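PDB 4XG0: uncharacterized protein from Bordetella bronchiseptica, which probably acts as a kinase, of the DUF1537 family, in a catabolic pathway for acid sugars. Local coordinates for residues A[49-62]-A[67-79]. Residues are numbered along the deposited sequence; the frame is centred on the assembly and turned at random.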
loop_
_atom_site.group_PDB
_atom_site.type_symbol
_atom_site.label_atom_id
_atom_site.label_comp_id
_atom_site.label_asym_id
_atom_site.label_seq_id
_atom_site.Cartn_x
_atom_site.Cartn_y
_atom_site.Cartn_z
ATOM N N GLY A 49 2.838 8.614 -2.146
ATOM C CA GLY A 49 3.834 8.967 -3.121
ATOM C C GLY A 49 3.418 9.163 -4.559
ATOM O O GLY A 49 4.244 9.534 -5.385
ATOM N N TRP A 50 2.159 8.890 -4.863
ATOM C CA TRP A 50 1.661 9.024 -6.229
ATOM C C TRP A 50 1.457 10.482 -6.648
ATOM O O TRP A 50 0.815 11.252 -5.943
ATOM C CB TRP A 50 0.341 8.299 -6.371
ATOM C CG TRP A 50 0.381 6.813 -6.162
ATOM C CD1 TRP A 50 0.010 6.122 -5.014
ATOM C CD2 TRP A 50 0.773 5.817 -7.113
ATOM N NE1 TRP A 50 0.174 4.779 -5.229
ATOM C CE2 TRP A 50 0.608 4.557 -6.498
ATOM C CE3 TRP A 50 1.215 5.861 -8.441
ATOM C CZ2 TRP A 50 0.902 3.343 -7.172
ATOM C CZ3 TRP A 50 1.510 4.650 -9.107
ATOM C CH2 TRP A 50 1.318 3.408 -8.464
ATOM N N ALA A 51 1.961 10.847 -7.821
ATOM C CA ALA A 51 1.635 12.129 -8.424
ATOM C C ALA A 51 0.180 12.074 -8.866
ATOM O O ALA A 51 -0.196 11.246 -9.710
ATOM C CB ALA A 51 2.540 12.411 -9.612
ATOM N N THR A 52 -0.636 12.943 -8.274
ATOM C CA THR A 52 -2.099 12.797 -8.330
ATOM C C THR A 52 -2.745 14.081 -8.833
ATOM O O THR A 52 -2.419 15.172 -8.369
ATOM C CB THR A 52 -2.651 12.478 -6.946
ATOM O OG1 THR A 52 -2.085 11.253 -6.476
ATOM C CG2 THR A 52 -4.163 12.353 -6.975
ATOM N N GLN A 53 -3.623 13.957 -9.819
ATOM C CA GLN A 53 -4.352 15.090 -10.339
ATOM C C GLN A 53 -5.821 14.953 -9.999
ATOM O O GLN A 53 -6.333 13.846 -9.996
ATOM C CB GLN A 53 -4.213 15.145 -11.851
ATOM C CG GLN A 53 -2.844 15.346 -12.351
ATOM C CD GLN A 53 -2.559 16.781 -12.754
ATOM O OE1 GLN A 53 -3.469 17.609 -12.864
ATOM N NE2 GLN A 53 -1.285 17.076 -12.997
ATOM N N LEU A 54 -6.471 16.069 -9.705
ATOM C CA LEU A 54 -7.873 16.078 -9.279
ATOM C C LEU A 54 -8.670 16.995 -10.173
ATOM O O LEU A 54 -8.236 18.130 -10.444
ATOM C CB LEU A 54 -7.964 16.547 -7.811
ATOM C CG LEU A 54 -9.357 16.797 -7.204
ATOM C CD1 LEU A 54 -10.041 15.487 -6.896
ATOM C CD2 LEU A 54 -9.256 17.653 -5.942
ATOM N N SER A 55 -9.796 16.495 -10.686
ATOM C CA SER A 55 -10.776 17.327 -11.395
ATOM C C SER A 55 -11.979 17.608 -10.489
ATOM O O SER A 55 -12.487 16.705 -9.823
ATOM C CB SER A 55 -11.275 16.671 -12.695
ATOM O OG SER A 55 -10.196 16.287 -13.526
ATOM N N VAL A 56 -12.420 18.866 -10.475
ATOM C CA VAL A 56 -13.563 19.280 -9.665
ATOM C C VAL A 56 -14.796 18.931 -10.464
ATOM O O VAL A 56 -15.927 19.053 -9.979
ATOM C CB VAL A 56 -13.507 20.791 -9.329
ATOM C CG1 VAL A 56 -14.804 21.264 -8.723
ATOM C CG2 VAL A 56 -12.347 21.067 -8.356
ATOM N N GLY A 57 -14.559 18.493 -11.697
ATOM C CA GLY A 57 -15.588 17.868 -12.508
ATOM C C GLY A 57 -15.165 16.489 -13.013
ATOM O O GLY A 57 -14.675 15.642 -12.243
ATOM N N GLY A 58 -15.336 16.277 -14.320
ATOM C CA GLY A 58 -15.031 15.002 -14.955
ATOM C C GLY A 58 -13.628 14.922 -15.539
ATOM O O GLY A 58 -12.817 15.833 -15.352
ATOM N N ALA A 59 -13.351 13.843 -16.272
ATOM C CA ALA A 59 -11.975 13.512 -16.661
ATOM C C ALA A 59 -11.549 14.128 -17.981
ATOM O O ALA A 59 -10.360 14.294 -18.218
ATOM C CB ALA A 59 -11.793 12.001 -16.741
ATOM N N GLU A 60 -12.515 14.420 -18.848
ATOM C CA GLU A 60 -12.223 14.914 -20.190
ATOM C C GLU A 60 -11.260 16.098 -20.135
ATOM O O GLU A 60 -10.187 16.076 -20.741
ATOM C CB GLU A 60 -13.516 15.323 -20.891
ATOM C CG GLU A 60 -13.314 15.881 -22.286
ATOM C CD GLU A 60 -14.550 16.585 -22.807
ATOM O OE1 GLU A 60 -14.397 17.650 -23.443
ATOM O OE2 GLU A 60 -15.671 16.073 -22.575
ATOM N N GLN A 61 -11.665 17.131 -19.404
ATOM C CA GLN A 61 -10.816 18.287 -19.148
ATOM C C GLN A 61 -9.380 17.871 -18.838
ATOM O O GLN A 61 -8.431 18.326 -19.483
ATOM C CB GLN A 61 -11.381 19.078 -17.964
ATOM C CG GLN A 61 -12.517 20.015 -18.330
ATOM C CD GLN A 61 -12.047 21.189 -19.162
ATOM O OE1 GLN A 61 -10.877 21.573 -19.111
ATOM N NE2 GLN A 61 -12.956 21.764 -19.943
ATOM N N ALA A 62 -9.237 17.001 -17.841
ATOM C CA ALA A 62 -7.931 16.572 -17.354
ATOM C C ALA A 62 -7.105 15.860 -18.425
ATOM O O ALA A 62 -5.924 16.161 -18.598
ATOM C CB ALA A 62 -8.102 15.662 -16.126
ATOM N N ALA A 67 -0.618 17.596 -19.137
ATOM C CA ALA A 67 -0.144 17.441 -17.762
ATOM C C ALA A 67 -0.553 16.096 -17.166
ATOM O O ALA A 67 -0.070 15.723 -16.097
ATOM C CB ALA A 67 -0.648 18.575 -16.888
ATOM N N VAL A 68 -1.444 15.376 -17.846
ATOM C CA VAL A 68 -1.799 14.030 -17.417
ATOM C C VAL A 68 -0.728 13.036 -17.830
ATOM O O VAL A 68 -0.710 11.902 -17.365
ATOM C CB VAL A 68 -3.149 13.574 -17.982
ATOM C CG1 VAL A 68 -4.229 14.532 -17.544
ATOM C CG2 VAL A 68 -3.090 13.449 -19.496
ATOM N N ARG A 69 0.158 13.454 -18.722
ATOM C CA ARG A 69 1.339 12.664 -19.015
ATOM C C ARG A 69 2.107 12.558 -17.711
ATOM O O ARG A 69 2.676 11.515 -17.375
ATOM C CB ARG A 69 2.197 13.344 -20.088
ATOM N N GLN A 70 2.100 13.661 -16.971
ATOM C CA GLN A 70 2.818 13.754 -15.717
ATOM C C GLN A 70 2.186 12.800 -14.712
ATOM O O GLN A 70 2.884 12.004 -14.087
ATOM C CB GLN A 70 2.773 15.190 -15.181
ATOM N N ALA A 71 0.866 12.879 -14.575
ATOM C CA ALA A 71 0.184 12.243 -13.435
ATOM C C ALA A 71 0.028 10.738 -13.529
ATOM O O ALA A 71 -0.279 10.187 -14.589
ATOM C CB ALA A 71 -1.160 12.860 -13.226
ATOM N N GLU A 72 0.244 10.100 -12.381
ATOM C CA GLU A 72 0.123 8.662 -12.204
ATOM C C GLU A 72 -1.313 8.287 -11.822
ATOM O O GLU A 72 -1.850 7.253 -12.255
ATOM C CB GLU A 72 1.125 8.211 -11.134
ATOM C CG GLU A 72 2.590 8.596 -11.487
ATOM C CD GLU A 72 3.606 8.293 -10.375
ATOM O OE1 GLU A 72 4.345 7.308 -10.572
ATOM O OE2 GLU A 72 3.677 9.017 -9.339
ATOM N N VAL A 73 -1.950 9.165 -11.047
ATOM C CA VAL A 73 -3.333 8.948 -10.543
ATOM C C VAL A 73 -4.203 10.114 -10.961
ATOM O O VAL A 73 -3.822 11.270 -10.802
ATOM C CB VAL A 73 -3.360 8.866 -8.994
ATOM C CG1 VAL A 73 -4.771 8.695 -8.427
ATOM C CG2 VAL A 73 -2.455 7.782 -8.504
ATOM N N LEU A 74 -5.376 9.806 -11.525
ATOM C CA LEU A 74 -6.340 10.842 -11.896
ATOM C C LEU A 74 -7.644 10.589 -11.163
ATOM O O LEU A 74 -8.215 9.522 -11.314
ATOM C CB LEU A 74 -6.589 10.863 -13.406
ATOM C CG LEU A 74 -7.653 11.846 -13.936
ATOM C CD1 LEU A 74 -7.571 13.270 -13.371
ATOM C CD2 LEU A 74 -7.602 11.911 -15.466
ATOM N N ALA A 75 -8.081 11.574 -10.376
ATOM C CA ALA A 75 -9.315 11.506 -9.591
ATOM C C ALA A 75 -10.374 12.471 -10.097
ATOM O O ALA A 75 -10.110 13.646 -10.393
ATOM C CB ALA A 75 -9.029 11.772 -8.122
ATOM N N VAL A 76 -11.605 11.967 -10.217
ATOM C CA VAL A 76 -12.684 12.743 -10.784
ATOM C C VAL A 76 -13.949 12.558 -9.954
ATOM O O VAL A 76 -14.079 11.576 -9.246
ATOM C CB VAL A 76 -12.977 12.290 -12.221
ATOM C CG1 VAL A 76 -11.695 12.274 -13.009
ATOM C CG2 VAL A 76 -13.597 10.906 -12.220
ATOM N N THR A 77 -14.856 13.523 -10.037
ATOM C CA THR A 77 -16.156 13.372 -9.414
ATOM C C THR A 77 -17.240 13.354 -10.485
ATOM O O THR A 77 -17.214 14.133 -11.456
ATOM C CB THR A 77 -16.493 14.484 -8.416
ATOM O OG1 THR A 77 -17.870 14.352 -8.039
ATOM C CG2 THR A 77 -16.274 15.848 -9.030
ATOM N N THR A 78 -18.194 12.458 -10.325
ATOM C CA THR A 78 -19.293 12.385 -11.286
ATOM C C THR A 78 -20.475 13.245 -10.843
ATOM O O THR A 78 -21.482 13.306 -11.532
ATOM C CB THR A 78 -19.782 10.940 -11.447
ATOM O OG1 THR A 78 -19.944 10.369 -10.154
ATOM C CG2 THR A 78 -18.790 10.098 -12.230
ATOM N N HIS A 79 -20.361 13.897 -9.684
ATOM C CA HIS A 79 -21.500 14.602 -9.050
ATOM C C HIS A 79 -22.819 13.860 -9.214
ATOM O O HIS A 79 -23.834 14.480 -9.548
ATOM C CB HIS A 79 -21.703 16.007 -9.624
ATOM C CG HIS A 79 -20.470 16.625 -10.199
ATOM N ND1 HIS A 79 -19.744 17.594 -9.533
ATOM C CD2 HIS A 79 -19.859 16.454 -11.394
ATOM C CE1 HIS A 79 -18.733 17.975 -10.288
ATOM N NE2 HIS A 79 -18.776 17.303 -11.425
#
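W50 sets the CE3 edge of its indole against CB of E72, 3.6 Å away, ring and carboxylate planes turned 59° apart, while its own CB packs on V73 CG2. They sit just ahead of the two parallel strands of a beta-alpha-beta unit, in which strand 52-54, the outermost on this side of the parallel sheet in the sugar-binding N-terminal domain, pairs with strand 73-77, to which it is linked by helix 59-64. In the conformer modelled here, the extended chain of E72 reaches back to A51, where OE2 takes the backbone N at 2.9 Å in a nearly straight bond (176°) through its anti lone pair, and OE1 forms a salt bridge with R424; W50 NE1 bonds to A247 O. A51 O accepts from both E72 N and V73 N, and the parallel pairing continues with Q53 N to V73 O, A75 N to Q53 O and S55 N to A75 O. On the face covered by helix 35-47, T52 and V73 lie side by side, OG1 3.7 Å from V73 CB, and L54 CD1 meets A75 CB. Helix 59-64 packs on the other face through A62 CB, met by both CD1 and CD2 of L74, and A59 CB, 3.7 Å from V76 CG1. Beyond the end of strand 52-54, T77 N still bonds to G57 O, and H79 points its ring edge at G57, NE2 3.4 Å from CA.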